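Local coordinates for protein YECBM32 (Yersinia enterocolitica, PDB 2JD9) that probably binds carbohydrate as a family 32 carbohydrate-binding module, a beta-sandwich domain that carries a bound calcium ion, at residues Glu57-Val62 / Leu103-Val108; Ala27-Gly32 / Asn129-Asn134. All blocks are in the same frame, centred on the assembly; numbering follows the deposited sequence.

Contact 1: Glu57-Val62 / Leu103-Val108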
loop_
_atom_site.group_PDB
_atom_site.type_symbol
_atom_site.label_atom_id
_atom_site.label_comp_id
_atom_site.label_asym_id
_atom_site.label_seq_id
_atom_site.Cartn_x
_atom_site.Cartn_y
_atom_site.Cartn_z
ATOM N N GLU A 57 -9.145 -4.864 -8.679
ATOM C CA GLU A 57 -9.070 -3.852 -9.737
ATOM C C GLU A 57 -8.579 -2.471 -9.329
ATOM O O GLU A 57 -8.347 -1.624 -10.194
ATOM C CB GLU A 57 -10.417 -3.684 -10.399
ATOM C CG GLU A 57 -11.512 -3.204 -9.478
ATOM C CD GLU A 57 -12.837 -3.081 -10.248
ATOM O OE1 GLU A 57 -13.426 -4.116 -10.560
ATOM O OE2 GLU A 57 -13.211 -1.939 -10.608
ATOM N N ASN A 58 -8.481 -2.208 -8.023
ATOM C CA ASN A 58 -7.857 -0.980 -7.575
ATOM C C ASN A 58 -7.203 -1.177 -6.204
ATOM O O ASN A 58 -7.457 -2.121 -5.517
ATOM C CB ASN A 58 -8.817 0.274 -7.641
ATOM C CG ASN A 58 -9.781 0.402 -6.465
ATOM O OD1 ASN A 58 -9.409 0.313 -5.280
ATOM N ND2 ASN A 58 -11.041 0.637 -6.789
ATOM N N ILE A 59 -6.291 -0.297 -5.855
ATOM C CA ILE A 59 -5.944 -0.118 -4.454
ATOM C C ILE A 59 -5.872 1.379 -4.154
ATOM O O ILE A 59 -5.487 2.149 -5.004
ATOM C CB ILE A 59 -4.676 -0.917 -4.042
ATOM C CG1 ILE A 59 -3.585 -0.083 -3.432
ATOM C CG2 ILE A 59 -4.232 -1.969 -5.040
ATOM C CD1 ILE A 59 -2.482 -0.981 -2.840
ATOM N N LEU A 60 -6.306 1.728 -2.964
ATOM C CA LEU A 60 -6.270 3.054 -2.412
ATOM C C LEU A 60 -5.063 3.065 -1.516
ATOM O O LEU A 60 -4.832 2.118 -0.761
ATOM C CB LEU A 60 -7.536 3.311 -1.621
ATOM C CG LEU A 60 -7.518 4.417 -0.571
ATOM C CD1 LEU A 60 -7.055 5.750 -1.138
ATOM C CD2 LEU A 60 -8.908 4.563 -0.024
ATOM N N ILE A 61 -4.265 4.106 -1.654
ATOM C CA ILE A 61 -3.091 4.322 -0.802
ATOM C C ILE A 61 -3.171 5.750 -0.271
ATOM O O ILE A 61 -3.378 6.680 -1.052
ATOM C CB ILE A 61 -1.780 4.010 -1.580
ATOM C CG1 ILE A 61 -0.526 4.220 -0.699
ATOM C CG2 ILE A 61 -1.686 4.791 -2.896
ATOM C CD1 ILE A 61 0.672 3.542 -1.230
ATOM N N VAL A 62 -3.046 5.894 1.056
ATOM C CA VAL A 62 -2.972 7.187 1.753
ATOM C C VAL A 62 -1.584 7.224 2.406
ATOM O O VAL A 62 -1.397 6.751 3.512
ATOM C CB VAL A 62 -4.076 7.337 2.788
ATOM C CG1 VAL A 62 -4.007 8.649 3.530
ATOM C CG2 VAL A 62 -5.467 7.101 2.124
ATOM N N LEU A 103 -5.313 3.593 -7.330
ATOM C CA LEU A 103 -4.587 3.139 -8.469
ATOM C C LEU A 103 -5.424 2.047 -9.112
ATOM O O LEU A 103 -5.812 1.048 -8.450
ATOM C CB LEU A 103 -3.230 2.564 -8.035
ATOM C CG LEU A 103 -2.332 3.544 -7.248
ATOM C CD1 LEU A 103 -1.110 2.841 -6.739
ATOM C CD2 LEU A 103 -1.952 4.729 -8.118
ATOM N N THR A 104 -5.683 2.188 -10.411
ATOM C CA THR A 104 -6.530 1.224 -11.091
ATOM C C THR A 104 -5.707 0.416 -12.099
ATOM O O THR A 104 -4.654 0.826 -12.579
ATOM C CB THR A 104 -7.724 1.931 -11.771
ATOM O OG1 THR A 104 -7.225 2.883 -12.725
ATOM C CG2 THR A 104 -8.496 2.749 -10.794
ATOM N N PHE A 105 -6.193 -0.783 -12.392
ATOM C CA PHE A 105 -5.465 -1.672 -13.260
ATOM C C PHE A 105 -6.401 -2.722 -13.811
ATOM O O PHE A 105 -7.530 -2.887 -13.361
ATOM C CB PHE A 105 -4.301 -2.336 -12.525
ATOM C CG PHE A 105 -4.613 -2.708 -11.102
ATOM C CD1 PHE A 105 -5.201 -3.949 -10.795
ATOM C CD2 PHE A 105 -4.341 -1.832 -10.078
ATOM C CE1 PHE A 105 -5.481 -4.289 -9.493
ATOM C CE2 PHE A 105 -4.620 -2.162 -8.743
ATOM C CZ PHE A 105 -5.194 -3.398 -8.442
ATOM N N THR A 106 -5.897 -3.415 -14.811
ATOM C CA THR A 106 -6.573 -4.549 -15.406
ATOM C C THR A 106 -6.794 -5.563 -14.315
ATOM O O THR A 106 -5.852 -5.978 -13.659
ATOM C CB THR A 106 -5.737 -5.112 -16.518
ATOM O OG1 THR A 106 -5.691 -4.134 -17.564
ATOM C CG2 THR A 106 -6.411 -6.397 -17.194
ATOM N N PRO A 107 -8.044 -5.916 -14.082
ATOM C CA PRO A 107 -8.311 -6.825 -12.979
ATOM C C PRO A 107 -7.485 -8.111 -13.054
ATOM O O PRO A 107 -7.189 -8.681 -14.116
ATOM C CB PRO A 107 -9.831 -7.023 -13.041
ATOM C CG PRO A 107 -10.323 -5.741 -13.724
ATOM C CD PRO A 107 -9.289 -5.523 -14.772
ATOM N N VAL A 108 -7.065 -8.548 -11.866
ATOM C CA VAL A 108 -6.334 -9.813 -11.684
ATOM C C VAL A 108 -6.919 -10.529 -10.491
ATOM O O VAL A 108 -7.552 -9.916 -9.686
ATOM C CB VAL A 108 -4.857 -9.564 -11.376
ATOM C CG1 VAL A 108 -4.196 -8.866 -12.540
ATOM C CG2 VAL A 108 -4.683 -8.784 -10.048
#
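An antiparallel ladder in one sheet of the beta-sandwich joins segments 57-62 and 103-108, with Ile-59 and Leu-103 as its hydrogen-bonded pair. Leu-103 N gives a nearly straight bond to Ile-59 O at 2.7 Å, and Ile-59 N returns one to Leu-103 O at 3.0 Å. Two residues further along, Phe-105 N bonds to Glu-57 O at 3.2 Å, its donor lying 37° out of the carbonyl plane. Between them Asn-58 and Thr-104 make a non-hydrogen-bonded pair, where Asn-58 CB meets Thr-104 CG2 at 4.0 Å; the amide of Asn-58 leads away, and its OD1 accepts from Ser-135 N.

Ile-59, Leu-103 and the ring of Phe-105 lie on the other side. With chi1 at 38°, Phe-105 turns its ring back across the neighbouring strand, so that one face lies over the Glu-57 carbonyl carbon, 3.5 Å above the ring plane and displaced toward the rim of the ring. Ile-59 CG2 comes in at the ring edge, 3.7 Å from Phe-105 CE2. At Thr-106 the chain turns a corner, and beyond it Pro-107 CG rests on Glu-57 CB at 3.9 Å. Strands 101-105 and 107-110, on either side of that corner, both pair antiparallel with strand 53-63 in the jelly-roll beta-sandwich of the F5/8 type C family.

Contact 2: Ala27-Gly32 / Asn129-Asn134. With CA (calcium ion), chain B.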
loop_
_atom_site.group_PDB
_atom_site.type_symbol
_atom_site.label_atom_id
_atom_site.label_comp_id
_atom_site.label_asym_id
_atom_site.label_seq_id
_atom_site.Cartn_x
_atom_site.Cartn_y
_atom_site.Cartn_z
ATOM N N ALA A 27 -0.353 -3.419 11.028
ATOM C CA ALA A 27 -1.813 -3.399 11.079
ATOM C C ALA A 27 -2.363 -1.980 11.031
ATOM O O ALA A 27 -3.540 -1.793 10.670
ATOM C CB ALA A 27 -2.317 -4.103 12.317
ATOM N N ASN A 28 -1.555 -0.971 11.357
ATOM C CA ASN A 28 -1.991 0.414 11.172
ATOM C C ASN A 28 -2.429 0.777 9.782
ATOM O O ASN A 28 -3.108 1.760 9.608
ATOM C CB ASN A 28 -0.952 1.479 11.650
ATOM C CG ASN A 28 -0.793 1.526 13.181
ATOM O OD1 ASN A 28 0.199 2.087 13.716
ATOM N ND2 ASN A 28 -1.752 0.985 13.883
ATOM N N ILE A 29 -2.000 0.033 8.778
ATOM C CA ILE A 29 -2.306 0.346 7.413
ATOM C C ILE A 29 -3.755 -0.014 7.066
ATOM O O ILE A 29 -4.334 0.519 6.111
ATOM C CB ILE A 29 -1.222 -0.412 6.552
ATOM C CG1 ILE A 29 -0.717 0.435 5.420
ATOM C CG2 ILE A 29 -1.674 -1.849 6.141
ATOM C CD1 ILE A 29 0.364 -0.244 4.625
ATOM N N ALA A 30 -4.348 -0.903 7.879
ATOM C CA ALA A 30 -5.638 -1.500 7.579
ATOM C C ALA A 30 -6.715 -1.111 8.557
ATOM O O ALA A 30 -7.791 -1.726 8.555
ATOM C CB ALA A 30 -5.534 -3.044 7.555
ATOM N N ASP A 31 -6.443 -0.140 9.419
ATOM C CA ASP A 31 -7.394 0.176 10.487
ATOM C C ASP A 31 -8.445 1.253 10.154
ATOM O O ASP A 31 -9.199 1.620 11.011
ATOM C CB ASP A 31 -6.652 0.540 11.770
ATOM C CG ASP A 31 -5.882 1.783 11.658
ATOM O OD1 ASP A 31 -5.970 2.513 10.602
ATOM O OD2 ASP A 31 -5.180 2.141 12.640
ATOM N N GLY A 32 -8.561 1.690 8.916
ATOM C CA GLY A 32 -9.456 2.772 8.563
ATOM C C GLY A 32 -9.198 4.124 9.219
ATOM O O GLY A 32 -10.011 5.039 9.096
ATOM N N ASN A 129 -0.426 5.597 5.880
ATOM C CA ASN A 129 -1.550 5.717 6.788
ATOM C C ASN A 129 -2.659 4.650 6.522
ATOM O O ASN A 129 -3.258 4.113 7.469
ATOM C CB ASN A 129 -2.156 7.129 6.688
ATOM C CG ASN A 129 -1.150 8.256 7.038
ATOM O OD1 ASN A 129 -0.343 8.091 7.902
ATOM N ND2 ASN A 129 -1.289 9.430 6.405
ATOM N N GLU A 130 -2.939 4.385 5.252
ATOM C CA GLU A 130 -4.051 3.495 4.869
ATOM C C GLU A 130 -3.788 2.890 3.543
ATOM O O GLU A 130 -3.220 3.517 2.668
ATOM C CB GLU A 130 -5.394 4.224 4.701
ATOM C CG GLU A 130 -5.945 4.929 5.898
ATOM C CD GLU A 130 -7.347 5.506 5.627
ATOM O OE1 GLU A 130 -7.806 6.316 6.445
ATOM O OE2 GLU A 130 -7.977 5.153 4.619
ATOM N N ILE A 131 -4.220 1.645 3.405
ATOM C CA ILE A 131 -4.310 0.948 2.132
ATOM C C ILE A 131 -5.634 0.206 2.132
ATOM O O ILE A 131 -5.992 -0.382 3.137
ATOM C CB ILE A 131 -3.227 -0.140 1.994
ATOM C CG1 ILE A 131 -1.810 0.486 1.959
ATOM C CG2 ILE A 131 -3.488 -1.022 0.755
ATOM C CD1 ILE A 131 -1.139 0.491 0.543
ATOM N N ALA A 132 -6.344 0.255 1.007
ATOM C CA ALA A 132 -7.587 -0.497 0.822
ATOM C C ALA A 132 -7.614 -1.100 -0.572
ATOM O O ALA A 132 -6.979 -0.599 -1.467
ATOM C CB ALA A 132 -8.777 0.405 1.072
ATOM N N ILE A 133 -8.301 -2.228 -0.737
ATOM C CA ILE A 133 -8.331 -2.980 -1.988
ATOM C C ILE A 133 -9.770 -2.860 -2.479
ATOM O O ILE A 133 -10.713 -2.995 -1.690
ATOM C CB ILE A 133 -7.948 -4.482 -1.759
ATOM C CG1 ILE A 133 -6.598 -4.625 -1.056
ATOM C CG2 ILE A 133 -7.877 -5.239 -3.040
ATOM C CD1 ILE A 133 -5.456 -3.929 -1.750
ATOM N N ASN A 134 -9.936 -2.598 -3.769
ATOM C CA ASN A 134 -11.286 -2.463 -4.359
ATOM C C ASN A 134 -12.131 -1.442 -3.641
ATOM O O ASN A 134 -13.294 -1.681 -3.297
ATOM C CB ASN A 134 -12.010 -3.811 -4.400
ATOM C CG ASN A 134 -11.358 -4.752 -5.329
ATOM O OD1 ASN A 134 -10.581 -4.306 -6.153
ATOM N ND2 ASN A 134 -11.641 -6.069 -5.209
HETATM CA CA CA B . -4.043 3.827 9.691
HETATM O O HOH W 1 -5.774 3.067 8.066
#
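Asn-28 and Asn-129 meet through a calcium ion, which both hold by their backbone carbonyls, Asn-28 O at 2.3 Å and Asn-129 O at 2.4 Å. The two oxygens lie close together without any hydrogen bond between them, a closeness the shared cation probably makes tolerable. Asp-31 adds a carboxylate oxygen, OD1, 2.5 Å from the calcium; chi1 of 66° swings its carboxyl group back to the ion, and OD2 stays farther away, so the carboxylate binds through one oxygen. A water oxygen lies 2.5 Å from the calcium. Asp-33 O and both the O and OG1 of Thr-36 supply the remaining three ligands, giving seven in all.

The hydrogen bonding across the contact is a single backbone link: Ile-131 N donates to Ile-29 O over 2.9 Å, tilted 17° from the carbonyl plane. The same oxygen also receives a CA-H...O contact from Glu-130 CA. At the corner of strand 125-133, Asn-129 and Glu-130 both face Val-62 in a classic beta bulge. A short 3-10 turn at 27-29 sits against the bulge that breaks this strand, in a calcium site of the kind found in many CBM32 and related F5/8 type C domains.

Apolar contact falls to the isoleucines. Ile-29 and Ile-131 lie side by side and point the same way, Ile-29 CD1 reaching Ile-131 CG1 at 3.5 Å, and both rest on Leu-48 of strand 44-50 in the opposing sheet.

Apart from these, the extended chain of Glu-130, with CG anti to its own carbonyl carbon (chi1 -61°), reaches toward Gly-32; its OE1 lies 3.7 Å from Gly-32 O, a mere proximity of two oxygens.

Strands 53-63 and 125-133 are neighbours in one sheet, and that shared edge joins the contacts, whose centres lie about 13 Å apart. Backbone pairing carries across it: Val-62 O lies 2.8 Å from Asn-129 N, probably hydrogen-bonded, while Ile-59 CD1 packs on Ile-131 CG2 at 3.7 Å, linking the apolar sides of both. Each contact is partly buried, mixing interior isoleucines with solvent-facing residues. Their chemistry differs: contact 1 is strand against strand, a backbone ladder with exposed Glu-57 and Pro-107 at one end, whereas contact 2 ties a loop to a strand with one hydrogen bond and a shared calcium ion.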